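Local structure of phosphate transporter (Thermotoga maritima MSB8, 6L85) at residues M27-G32 with E313-L318; A234-F239 with L318-G323; I244-Y249 with T325-T330. The protein probably imports phosphate across the cell membrane by coupling its uptake to sodium ions, as a bacterial relative of the human SLC20 carriers. All blocks are in the same frame, centred on the assembly; numbering follows the deposited sequence.

Overall arrangement
Interactions 2 and 3 join helices 231-258 and 320-339 at two levels, while interaction 1 sets the end of helix 2-32 against the loop that leads into helix 320-339. Interaction 3 is the most central, where both long helices give ligands to a sodium ion; its chemistry is metal coordination beside a pair of aromatic rings. Interaction 2 lies nearer the periphery and is only partly buried, with a carboxylate meeting the start of helix 320-339. Interaction 1 is also buried; there apolar contacts dominate, with a water between the two backbones. Thr29 of 27-32 links it to interaction 3 through the shared sodium ion, while Leu318 belongs to both interactions 1 and 2.

Interaction 1 of 3, residues M27-G32 with E313-L318; sequences MATAVG and EKITTL. With NA (sodium ion), chain S.
Ile315 reaches over the last turns of helix 2-32 from a type I beta turn, Ile315 to Leu318, that leads into helix 320-339 of this all-helical transporter. Its CD1 lies 3.4 Å from Ala28 O and 3.9 Å from Ala28 CB, so an apolar tip rests on the backbone of the helix as well as on a small methyl. With CG1 set between its own backbone N and carbonyl carbon (chi1 62°), Ile315 points this branch at the helix. Thr29 CG2, one residue on, meets the same CD1, the two side chains crossing at a slant, and also touches Leu318 CD2. Gly32 lets the chains come close: a CB there would fall 3.3 Å from Ile315 CG1. Next to it Thr316 CG2 packs against Gly32 O, and Thr316 CA makes a CA-H...O contact to the same Gly32 O.

Further out, a water lies between Thr29 O and Ile315 O, 3.0 Å from each, although it has more acceptors near it than protons to give, so these bonds need not all exist at once. Glu313 forms a salt bridge with Arg34 just beyond the helix. Threonine suits position 29 because its two branches do different work: the methyl packs on the loop, while the hydroxyl joins Gln243, Ser247 and Asp327 round a sodium ion, which Thr29 OG1 binds at 2.6 Å.

Interaction 2 of 3, residues A234-F239 with L318-G323; sequences AVENVF and LTNSRG
Glu236 bends at chi2 (-67°), and this fold in its chain swings the carboxylate from helix 231-258 onto the first residues of helix 320-339. Ser321 answers with a hydroxyl held between its backbone N and carbonyl carbon (chi1 54°), where OG can donate to Glu236 OE2 at 2.9 Å through the syn lone pair. The other oxygen, Glu236 OE1, takes two backbone amides, each by a weak bond: Asn320 N at 2.9 Å, poorly aligned, and Ser321 N at 3.3 Å. The amides at the start of a helix lack acceptors in a preceding turn, which makes a glutamate a fitting partner here. Thr319, the N-cap residue, accepts from Arg322 NH1 at 3.2 Å and weakly from Arg322 N with the same OG1.

Next to these bonds, Ser321 CB sits over the centre of the Phe239 ring, a CH-pi contact 3.8 Å from the ring centroid, and Phe239 CB packs on Asn320 CB. The amide of Asn320 turns to Gln243, with OD1 accepting from its NE2, and Gln243 is itself a sodium ligand. With an alanine here in place of Glu236, Ser321 OG and the two amides would probably be left without their carboxylate acceptor. A negative group at a helix N-terminus is likely to be favoured by the helix dipole, so the contact probably joins the helices electrostatically as well as through hydrogen bonds and the Phe239 packing.

Interaction 3 of 3, residues I244-Y249 with T325-T330; sequences ILTSCY and TVDFST. With NA (sodium ion), chain S.
The side chains of Thr246 and Asp327 cross at about a right angle where the segments 244-249 and 325-330 run in the same direction, their axes 25° apart. Thr246 CG2 comes within 3.1 Å of Asp327 OD2, a tight contact of methyl against carboxylate, while its hydroxyl bonds weakly to Phe324 O. Asp327 CG lies anti to its carbonyl carbon (chi1 -69°), which turns OD2 to the sodium ion. Asp327 OD2 binds the ion at 2.2 Å, and Ser247 OG at 2.4 Å; their 3.2 Å separation reflects the shared metal. Thr29 and Gln243 complete the site, and Ser247 OG is also hydrogen-bonded to Ser26 O, a bond that probably helps to fix its rotation. Aspartate and serine suit the place, bringing hard oxygen ligands on short side chains.

Beside this, Tyr249 meets Phe328, the residue after Asp327, edge to face, planes at 60°. Both rings stand anti to their backbone N, the conformation in which Tyr249 CE2 comes 3.9 Å above the Phe328 ring, offset toward its rim. Phe328 makes a second edge-to-face pair with Phe178, which brings in helix 167-194; helices 129-162 and 346-357 pack against helix 320-339 through Thr325 among others.

Interaction 1 of 3, residues M27-G32 with E313-L318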
ATOM      1  N   MET B  27      18.759   0.963   3.366  1.00 33.84           N
ATOM      2  CA  MET B  27      19.024  -0.436   3.042  1.00 41.03           C
ATOM      3  C   MET B  27      20.376  -0.966   3.522  1.00 43.31           C
ATOM      4  O   MET B  27      20.580  -2.180   3.454  1.00 42.22           O
ATOM      5  CB  MET B  27      18.911  -0.666   1.523  1.00 40.99           C
ATOM      6  CG  MET B  27      17.476  -0.523   0.984  1.00 40.54           C
ATOM      7  SD  MET B  27      16.307  -1.728   1.698  1.00 49.67           S
ATOM      8  CE  MET B  27      14.769  -1.153   1.001  1.00 45.61           C
ATOM      9  N   ALA B  28      21.302  -0.123   4.008  1.00 44.53           N
ATOM     10  CA  ALA B  28      22.616  -0.636   4.387  1.00 45.45           C
ATOM     11  C   ALA B  28      22.532  -1.600   5.567  1.00 44.87           C
ATOM     12  O   ALA B  28      23.311  -2.546   5.631  1.00 45.76           O
ATOM     13  CB  ALA B  28      23.570   0.517   4.710  1.00 48.08           C
ATOM     14  N   THR B  29      21.611  -1.386   6.507  1.00 41.62           N
ATOM     15  CA  THR B  29      21.447  -2.343   7.599  1.00 43.81           C
ATOM     16  C   THR B  29      21.102  -3.733   7.061  1.00 47.73           C
ATOM     17  O   THR B  29      21.738  -4.727   7.432  1.00 45.26           O
ATOM     18  CB  THR B  29      20.368  -1.862   8.576  1.00 43.15           C
ATOM     19  OG1 THR B  29      19.191  -1.503   7.845  1.00 48.22           O
ATOM     20  CG2 THR B  29      20.850  -0.631   9.371  1.00 45.22           C
ATOM     21  N   ALA B  30      20.099  -3.814   6.174  1.00 42.63           N
ATOM     22  CA  ALA B  30      19.643  -5.096   5.642  1.00 48.02           C
ATOM     23  C   ALA B  30      20.693  -5.725   4.735  1.00 43.85           C
ATOM     24  O   ALA B  30      20.876  -6.944   4.747  1.00 43.17           O
ATOM     25  CB  ALA B  30      18.317  -4.922   4.874  1.00 41.70           C
ATOM     26  N   VAL B  31      21.383  -4.907   3.937  1.00 43.75           N
ATOM     27  CA  VAL B  31      22.403  -5.433   3.038  1.00 46.11           C
ATOM     28  C   VAL B  31      23.625  -5.903   3.819  1.00 50.58           C
ATOM     29  O   VAL B  31      24.226  -6.931   3.489  1.00 51.21           O
ATOM     30  CB  VAL B  31      22.788  -4.380   1.987  1.00 44.22           C
ATOM     31  CG1 VAL B  31      24.066  -4.810   1.294  1.00 41.87           C
ATOM     32  CG2 VAL B  31      21.669  -4.193   0.974  1.00 46.89           C
ATOM     33  N   GLY B  32      24.008  -5.166   4.869  1.00 46.17           N
ATOM     34  CA  GLY B  32      25.197  -5.505   5.627  1.00 52.71           C
ATOM     35  C   GLY B  32      25.037  -6.750   6.477  1.00 56.45           C
ATOM     36  O   GLY B  32      26.012  -7.465   6.717  1.00 57.14           O
ATOM     37  N   GLU B 313      29.401  -2.314   4.201  1.00 79.57           N
ATOM     38  CA  GLU B 313      30.578  -3.030   4.697  1.00 80.74           C
ATOM     39  C   GLU B 313      30.935  -2.606   6.110  1.00 77.47           C
ATOM     40  O   GLU B 313      31.392  -3.431   6.914  1.00 80.63           O
ATOM     41  CB  GLU B 313      31.778  -2.817   3.779  1.00 83.48           C
ATOM     42  CG  GLU B 313      31.791  -3.688   2.528  1.00 86.59           C
ATOM     43  CD  GLU B 313      31.201  -5.076   2.755  1.00 94.93           C
ATOM     44  OE1 GLU B 313      31.634  -5.777   3.702  1.00 96.26           O
ATOM     45  OE2 GLU B 313      30.299  -5.463   1.977  1.00 94.47           O
ATOM     46  N   LYS B 314      30.707  -1.336   6.440  1.00 77.30           N
ATOM     47  CA  LYS B 314      31.100  -0.789   7.731  1.00 77.08           C
ATOM     48  C   LYS B 314      30.197  -1.239   8.876  1.00 75.51           C
ATOM     49  O   LYS B 314      30.546  -1.004  10.037  1.00 75.25           O
ATOM     50  CB  LYS B 314      31.124   0.741   7.644  1.00 76.84           C
ATOM     51  CG  LYS B 314      32.444   1.332   7.126  1.00 83.08           C
ATOM     52  CD  LYS B 314      32.764   0.906   5.690  1.00 80.36           C
ATOM     53  CE  LYS B 314      33.925   1.715   5.117  1.00 84.84           C
ATOM     54  NZ  LYS B 314      34.036   1.565   3.636  1.00 84.95           N
ATOM     55  N   ILE B 315      29.056  -1.876   8.593  1.00 75.91           N
ATOM     56  CA  ILE B 315      28.118  -2.249   9.652  1.00 74.05           C
ATOM     57  C   ILE B 315      27.758  -3.730   9.602  1.00 69.20           C
ATOM     58  O   ILE B 315      26.751  -4.144  10.187  1.00 69.02           O
ATOM     59  CB  ILE B 315      26.839  -1.387   9.601  1.00 68.92           C
ATOM     60  CG1 ILE B 315      26.090  -1.596   8.279  1.00 66.18           C
ATOM     61  CG2 ILE B 315      27.179   0.086   9.817  1.00 69.95           C
ATOM     62  CD1 ILE B 315      24.783  -0.852   8.195  1.00 59.13           C
ATOM     63  N   THR B 316      28.567  -4.545   8.919  1.00 71.14           N
ATOM     64  CA  THR B 316      28.291  -5.982   8.916  1.00 72.03           C
ATOM     65  C   THR B 316      28.463  -6.612  10.292  1.00 72.82           C
ATOM     66  O   THR B 316      28.074  -7.769  10.477  1.00 75.31           O
ATOM     67  CB  THR B 316      29.182  -6.726   7.914  1.00 72.59           C
ATOM     68  OG1 THR B 316      30.526  -6.780   8.411  1.00 76.76           O
ATOM     69  CG2 THR B 316      29.148  -6.059   6.545  1.00 72.15           C
ATOM     70  N   THR B 317      29.035  -5.886  11.248  1.00 69.16           N
ATOM     71  CA  THR B 317      29.102  -6.325  12.631  1.00 73.85           C
ATOM     72  C   THR B 317      27.945  -5.786  13.467  1.00 71.91           C
ATOM     73  O   THR B 317      27.914  -6.011  14.684  1.00 74.48           O
ATOM     74  CB  THR B 317      30.446  -5.909  13.257  1.00 77.81           C
ATOM     75  OG1 THR B 317      30.585  -4.477  13.221  1.00 80.72           O
ATOM     76  CG2 THR B 317      31.603  -6.543  12.492  1.00 73.05           C
ATOM     77  N   LEU B 318      27.004  -5.074  12.849  1.00 63.16           N
ATOM     78  CA  LEU B 318      25.807  -4.621  13.549  1.00 61.60           C
ATOM     79  C   LEU B 318      24.834  -5.793  13.697  1.00 54.92           C
ATOM     80  O   LEU B 318      24.426  -6.392  12.699  1.00 57.94           O
ATOM     81  CB  LEU B 318      25.162  -3.468  12.784  1.00 61.41           C
ATOM     82  CG  LEU B 318      24.077  -2.680  13.514  1.00 59.10           C
ATOM     83  CD1 LEU B 318      24.691  -1.960  14.717  1.00 52.74           C
ATOM     84  CD2 LEU B 318      23.402  -1.695  12.556  1.00 55.90           C
TER
HETATM   85 NA    NA S 504      17.095  -3.092   7.916  1.00 51.35          NA
HETATM   86  O   HOH W   1      23.845  -4.388   9.559  1.00 50.07           O

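Interaction 2 of 3, residues A234-F239 with L318-G323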
ATOM      1  N   ALA B 234      18.183 -18.075  17.154  1.00 54.78           N
ATOM      2  CA  ALA B 234      16.818 -18.015  16.635  1.00 53.97           C
ATOM      3  C   ALA B 234      16.269 -16.593  16.694  1.00 51.09           C
ATOM      4  O   ALA B 234      15.635 -16.122  15.736  1.00 48.90           O
ATOM      5  CB  ALA B 234      15.914 -18.973  17.414  1.00 44.68           C
ATOM      6  N   VAL B 235      16.507 -15.894  17.808  1.00 45.16           N
ATOM      7  CA  VAL B 235      16.017 -14.528  17.938  1.00 43.58           C
ATOM      8  C   VAL B 235      16.698 -13.620  16.922  1.00 49.27           C
ATOM      9  O   VAL B 235      16.041 -12.788  16.276  1.00 53.58           O
ATOM     10  CB  VAL B 235      16.210 -14.025  19.378  1.00 48.55           C
ATOM     11  CG1 VAL B 235      15.962 -12.510  19.462  1.00 42.58           C
ATOM     12  CG2 VAL B 235      15.282 -14.795  20.324  1.00 45.40           C
ATOM     13  N   GLU B 236      18.013 -13.765  16.743  1.00 46.82           N
ATOM     14  CA  GLU B 236      18.679 -12.927  15.755  1.00 46.64           C
ATOM     15  C   GLU B 236      18.233 -13.271  14.347  1.00 47.51           C
ATOM     16  O   GLU B 236      18.195 -12.388  13.488  1.00 45.61           O
ATOM     17  CB  GLU B 236      20.194 -13.034  15.878  1.00 40.56           C
ATOM     18  CG  GLU B 236      20.706 -12.274  17.098  1.00 49.63           C
ATOM     19  CD  GLU B 236      20.539 -10.748  16.982  1.00 54.71           C
ATOM     20  OE1 GLU B 236      20.848 -10.191  15.903  1.00 54.16           O
ATOM     21  OE2 GLU B 236      20.123 -10.106  17.977  1.00 54.51           O
ATOM     22  N   ASN B 237      17.878 -14.533  14.095  1.00 46.39           N
ATOM     23  CA  ASN B 237      17.371 -14.907  12.782  1.00 44.36           C
ATOM     24  C   ASN B 237      16.031 -14.225  12.498  1.00 43.97           C
ATOM     25  O   ASN B 237      15.791 -13.711  11.392  1.00 46.22           O
ATOM     26  CB  ASN B 237      17.250 -16.426  12.727  1.00 45.42           C
ATOM     27  CG  ASN B 237      16.895 -16.921  11.363  1.00 53.45           C
ATOM     28  OD1 ASN B 237      17.648 -16.715  10.405  1.00 55.07           O
ATOM     29  ND2 ASN B 237      15.733 -17.561  11.248  1.00 53.39           N
ATOM     30  N   VAL B 238      15.168 -14.167  13.512  1.00 40.68           N
ATOM     31  CA  VAL B 238      13.895 -13.471  13.367  1.00 47.94           C
ATOM     32  C   VAL B 238      14.114 -11.969  13.158  1.00 50.06           C
ATOM     33  O   VAL B 238      13.484 -11.351  12.288  1.00 43.28           O
ATOM     34  CB  VAL B 238      13.004 -13.772  14.589  1.00 49.95           C
ATOM     35  CG1 VAL B 238      11.808 -12.881  14.602  1.00 55.49           C
ATOM     36  CG2 VAL B 238      12.552 -15.211  14.534  1.00 51.55           C
ATOM     37  N   PHE B 239      15.010 -11.356  13.940  1.00 44.08           N
ATOM     38  CA  PHE B 239      15.325  -9.951  13.701  1.00 43.98           C
ATOM     39  C   PHE B 239      15.916  -9.744  12.317  1.00 44.84           C
ATOM     40  O   PHE B 239      15.680  -8.703  11.692  1.00 39.78           O
ATOM     41  CB  PHE B 239      16.288  -9.415  14.756  1.00 44.20           C
ATOM     42  CG  PHE B 239      15.608  -8.921  15.982  1.00 43.41           C
ATOM     43  CD1 PHE B 239      14.843  -7.767  15.951  1.00 42.35           C
ATOM     44  CD2 PHE B 239      15.709  -9.623  17.167  1.00 47.99           C
ATOM     45  CE1 PHE B 239      14.209  -7.311  17.097  1.00 42.56           C
ATOM     46  CE2 PHE B 239      15.080  -9.167  18.317  1.00 47.99           C
ATOM     47  CZ  PHE B 239      14.328  -8.017  18.281  1.00 47.56           C
ATOM     48  N   LEU B 318      27.004  -5.074  12.849  1.00 63.16           N
ATOM     49  CA  LEU B 318      25.807  -4.621  13.549  1.00 61.60           C
ATOM     50  C   LEU B 318      24.834  -5.793  13.697  1.00 54.92           C
ATOM     51  O   LEU B 318      24.426  -6.392  12.699  1.00 57.94           O
ATOM     52  CB  LEU B 318      25.162  -3.468  12.784  1.00 61.41           C
ATOM     53  CG  LEU B 318      24.077  -2.680  13.514  1.00 59.10           C
ATOM     54  CD1 LEU B 318      24.691  -1.960  14.717  1.00 52.74           C
ATOM     55  CD2 LEU B 318      23.402  -1.695  12.556  1.00 55.90           C
ATOM     56  N   THR B 319      24.466  -6.131  14.932  1.00 51.86           N
ATOM     57  CA  THR B 319      23.527  -7.229  15.111  1.00 50.41           C
ATOM     58  C   THR B 319      22.200  -6.899  14.433  1.00 51.64           C
ATOM     59  O   THR B 319      21.850  -5.734  14.212  1.00 51.74           O
ATOM     60  CB  THR B 319      23.274  -7.533  16.592  1.00 49.55           C
ATOM     61  OG1 THR B 319      22.966  -6.327  17.310  1.00 52.73           O
ATOM     62  CG2 THR B 319      24.493  -8.216  17.227  1.00 56.15           C
ATOM     63  N   ASN B 320      21.456  -7.951  14.102  1.00 49.16           N
ATOM     64  CA  ASN B 320      20.158  -7.756  13.467  1.00 47.60           C
ATOM     65  C   ASN B 320      19.184  -7.030  14.382  1.00 47.38           C
ATOM     66  O   ASN B 320      18.366  -6.228  13.905  1.00 44.22           O
ATOM     67  CB  ASN B 320      19.607  -9.098  13.031  1.00 42.66           C
ATOM     68  CG  ASN B 320      20.332  -9.625  11.820  1.00 50.65           C
ATOM     69  OD1 ASN B 320      20.271  -9.022  10.746  1.00 53.82           O
ATOM     70  ND2 ASN B 320      21.058 -10.725  11.984  1.00 40.98           N
ATOM     71  N   SER B 321      19.266  -7.265  15.695  1.00 41.67           N
ATOM     72  CA  SER B 321      18.389  -6.524  16.595  1.00 44.70           C
ATOM     73  C   SER B 321      18.768  -5.048  16.634  1.00 43.57           C
ATOM     74  O   SER B 321      17.893  -4.177  16.750  1.00 45.68           O
ATOM     75  CB  SER B 321      18.425  -7.138  17.992  1.00 48.76           C
ATOM     76  OG  SER B 321      19.758  -7.223  18.450  1.00 48.15           O
ATOM     77  N   ARG B 322      20.052  -4.735  16.450  1.00 43.47           N
ATOM     78  CA  ARG B 322      20.449  -3.334  16.431  1.00 45.37           C
ATOM     79  C   ARG B 322      20.079  -2.662  15.113  1.00 43.06           C
ATOM     80  O   ARG B 322      19.688  -1.494  15.116  1.00 40.42           O
ATOM     81  CB  ARG B 322      21.945  -3.197  16.689  1.00 43.44           C
ATOM     82  CG  ARG B 322      22.302  -3.340  18.160  1.00 54.19           C
ATOM     83  CD  ARG B 322      23.769  -3.014  18.434  1.00 55.13           C
ATOM     84  NE  ARG B 322      24.014  -2.984  19.870  1.00 61.68           N
ATOM     85  CZ  ARG B 322      24.166  -4.069  20.621  1.00 59.46           C
ATOM     86  NH1 ARG B 322      24.113  -5.277  20.068  1.00 55.74           N
ATOM     87  NH2 ARG B 322      24.377  -3.944  21.922  1.00 58.49           N
ATOM     88  N   GLY B 323      20.245  -3.358  13.979  1.00 38.54           N
ATOM     89  CA  GLY B 323      19.833  -2.788  12.704  1.00 46.32           C
ATOM     90  C   GLY B 323      18.336  -2.541  12.650  1.00 40.99           C
ATOM     91  O   GLY B 323      17.886  -1.496  12.183  1.00 43.32           O
TER

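Interaction 3 of 3, residues I244-Y249 with T325-T330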
ATOM      1  N   ILE B 244      14.254  -6.369   7.347  1.00 43.66           N
ATOM      2  CA  ILE B 244      13.878  -6.023   5.981  1.00 40.50           C
ATOM      3  C   ILE B 244      12.653  -5.111   5.993  1.00 40.30           C
ATOM      4  O   ILE B 244      12.592  -4.098   5.277  1.00 43.10           O
ATOM      5  CB  ILE B 244      13.631  -7.304   5.162  1.00 40.71           C
ATOM      6  CG1 ILE B 244      14.885  -8.169   5.182  1.00 41.94           C
ATOM      7  CG2 ILE B 244      13.216  -6.970   3.700  1.00 40.47           C
ATOM      8  CD1 ILE B 244      14.697  -9.550   4.555  1.00 46.30           C
ATOM      9  N   LEU B 245      11.653  -5.466   6.803  1.00 37.34           N
ATOM     10  CA  LEU B 245      10.464  -4.635   6.921  1.00 41.74           C
ATOM     11  C   LEU B 245      10.846  -3.254   7.426  1.00 43.10           C
ATOM     12  O   LEU B 245      10.374  -2.223   6.920  1.00 34.79           O
ATOM     13  CB  LEU B 245       9.463  -5.291   7.879  1.00 40.50           C
ATOM     14  CG  LEU B 245       8.848  -6.628   7.435  1.00 48.33           C
ATOM     15  CD1 LEU B 245       7.795  -7.091   8.440  1.00 49.64           C
ATOM     16  CD2 LEU B 245       8.240  -6.506   6.048  1.00 53.60           C
ATOM     17  N   THR B 246      11.707  -3.229   8.434  1.00 37.05           N
ATOM     18  CA  THR B 246      12.089  -1.951   9.018  1.00 39.32           C
ATOM     19  C   THR B 246      12.935  -1.121   8.034  1.00 36.96           C
ATOM     20  O   THR B 246      12.856   0.118   8.024  1.00 37.71           O
ATOM     21  CB  THR B 246      12.755  -2.250  10.375  1.00 42.20           C
ATOM     22  OG1 THR B 246      12.588  -1.137  11.241  1.00 55.93           O
ATOM     23  CG2 THR B 246      14.218  -2.609  10.233  1.00 40.34           C
ATOM     24  N   SER B 247      13.660  -1.779   7.120  1.00 36.07           N
ATOM     25  CA  SER B 247      14.327  -1.034   6.054  1.00 40.14           C
ATOM     26  C   SER B 247      13.312  -0.407   5.095  1.00 42.79           C
ATOM     27  O   SER B 247      13.516   0.719   4.607  1.00 40.04           O
ATOM     28  CB  SER B 247      15.278  -1.951   5.290  1.00 41.38           C
ATOM     29  OG  SER B 247      16.567  -1.925   5.868  1.00 47.75           O
ATOM     30  N   CYS B 248      12.224  -1.132   4.801  1.00 36.79           N
ATOM     31  CA  CYS B 248      11.147  -0.555   3.993  1.00 37.04           C
ATOM     32  C   CYS B 248      10.567   0.677   4.670  1.00 34.88           C
ATOM     33  O   CYS B 248      10.242   1.677   4.012  1.00 34.12           O
ATOM     34  CB  CYS B 248      10.017  -1.571   3.778  1.00 36.45           C
ATOM     35  SG  CYS B 248      10.426  -3.043   2.844  1.00 42.69           S
ATOM     36  N   TYR B 249      10.350   0.574   5.977  1.00 33.41           N
ATOM     37  CA  TYR B 249       9.839   1.693   6.759  1.00 37.78           C
ATOM     38  C   TYR B 249      10.747   2.919   6.599  1.00 38.17           C
ATOM     39  O   TYR B 249      10.268   4.042   6.347  1.00 38.92           O
ATOM     40  CB  TYR B 249       9.718   1.236   8.218  1.00 36.34           C
ATOM     41  CG  TYR B 249       9.094   2.201   9.209  1.00 41.14           C
ATOM     42  CD1 TYR B 249       8.157   3.152   8.821  1.00 37.31           C
ATOM     43  CD2 TYR B 249       9.447   2.142  10.553  1.00 41.15           C
ATOM     44  CE1 TYR B 249       7.590   4.014   9.750  1.00 36.94           C
ATOM     45  CE2 TYR B 249       8.901   3.005  11.487  1.00 42.26           C
ATOM     46  CZ  TYR B 249       7.963   3.940  11.079  1.00 44.26           C
ATOM     47  OH  TYR B 249       7.416   4.797  12.017  1.00 47.11           O
ATOM     48  N   THR B 325      16.510  -1.872  15.279  1.00 40.49           N
ATOM     49  CA  THR B 325      16.281  -0.706  16.142  1.00 41.32           C
ATOM     50  C   THR B 325      16.688   0.604  15.458  1.00 41.52           C
ATOM     51  O   THR B 325      15.987   1.615  15.566  1.00 37.83           O
ATOM     52  CB  THR B 325      17.045  -0.904  17.462  1.00 42.90           C
ATOM     53  OG1 THR B 325      16.472  -2.012  18.170  1.00 46.09           O
ATOM     54  CG2 THR B 325      16.978   0.341  18.367  1.00 39.36           C
ATOM     55  N   VAL B 326      17.819   0.597  14.754  1.00 40.47           N
ATOM     56  CA  VAL B 326      18.316   1.789  14.071  1.00 42.26           C
ATOM     57  C   VAL B 326      17.326   2.238  13.007  1.00 43.11           C
ATOM     58  O   VAL B 326      17.000   3.427  12.887  1.00 41.70           O
ATOM     59  CB  VAL B 326      19.700   1.501  13.454  1.00 46.53           C
ATOM     60  CG1 VAL B 326      20.062   2.532  12.359  1.00 41.65           C
ATOM     61  CG2 VAL B 326      20.761   1.446  14.538  1.00 46.13           C
ATOM     62  N   ASP B 327      16.843   1.283  12.212  1.00 42.70           N
ATOM     63  CA  ASP B 327      15.871   1.605  11.177  1.00 42.67           C
ATOM     64  C   ASP B 327      14.575   2.124  11.768  1.00 40.02           C
ATOM     65  O   ASP B 327      14.042   3.147  11.314  1.00 36.97           O
ATOM     66  CB  ASP B 327      15.575   0.373  10.331  1.00 39.90           C
ATOM     67  CG  ASP B 327      16.740  -0.040   9.469  1.00 45.09           C
ATOM     68  OD1 ASP B 327      17.639   0.793   9.218  1.00 56.39           O
ATOM     69  OD2 ASP B 327      16.737  -1.211   9.020  1.00 52.00           O
ATOM     70  N   PHE B 328      14.018   1.405  12.751  1.00 39.72           N
ATOM     71  CA  PHE B 328      12.770   1.862  13.347  1.00 41.42           C
ATOM     72  C   PHE B 328      12.900   3.295  13.849  1.00 43.73           C
ATOM     73  O   PHE B 328      12.042   4.147  13.564  1.00 37.34           O
ATOM     74  CB  PHE B 328      12.340   0.942  14.489  1.00 38.47           C
ATOM     75  CG  PHE B 328      10.979   1.289  15.045  1.00 41.75           C
ATOM     76  CD1 PHE B 328      10.832   2.303  15.984  1.00 40.42           C
ATOM     77  CD2 PHE B 328       9.840   0.650  14.569  1.00 41.40           C
ATOM     78  CE1 PHE B 328       9.566   2.645  16.474  1.00 45.80           C
ATOM     79  CE2 PHE B 328       8.591   0.969  15.052  1.00 37.89           C
ATOM     80  CZ  PHE B 328       8.449   1.976  16.004  1.00 44.95           C
ATOM     81  N   SER B 329      13.977   3.583  14.598  1.00 38.02           N
ATOM     82  CA  SER B 329      14.125   4.912  15.188  1.00 37.64           C
ATOM     83  C   SER B 329      14.333   5.973  14.121  1.00 37.77           C
ATOM     84  O   SER B 329      13.813   7.089  14.242  1.00 38.08           O
ATOM     85  CB  SER B 329      15.295   4.924  16.175  1.00 38.68           C
ATOM     86  OG  SER B 329      15.150   3.857  17.102  1.00 44.75           O
ATOM     87  N   THR B 330      15.115   5.654  13.084  1.00 35.97           N
ATOM     88  CA  THR B 330      15.323   6.591  11.993  1.00 39.13           C
ATOM     89  C   THR B 330      14.009   6.933  11.308  1.00 42.72           C
ATOM     90  O   THR B 330      13.681   8.112  11.107  1.00 36.48           O
ATOM     91  CB  THR B 330      16.284   5.988  10.981  1.00 40.61           C
ATOM     92  OG1 THR B 330      17.537   5.779  11.622  1.00 43.50           O
ATOM     93  CG2 THR B 330      16.449   6.924   9.784  1.00 39.33           C
TER
HETATM   94 NA    NA S 504      17.095  -3.092   7.916  1.00 51.35          NA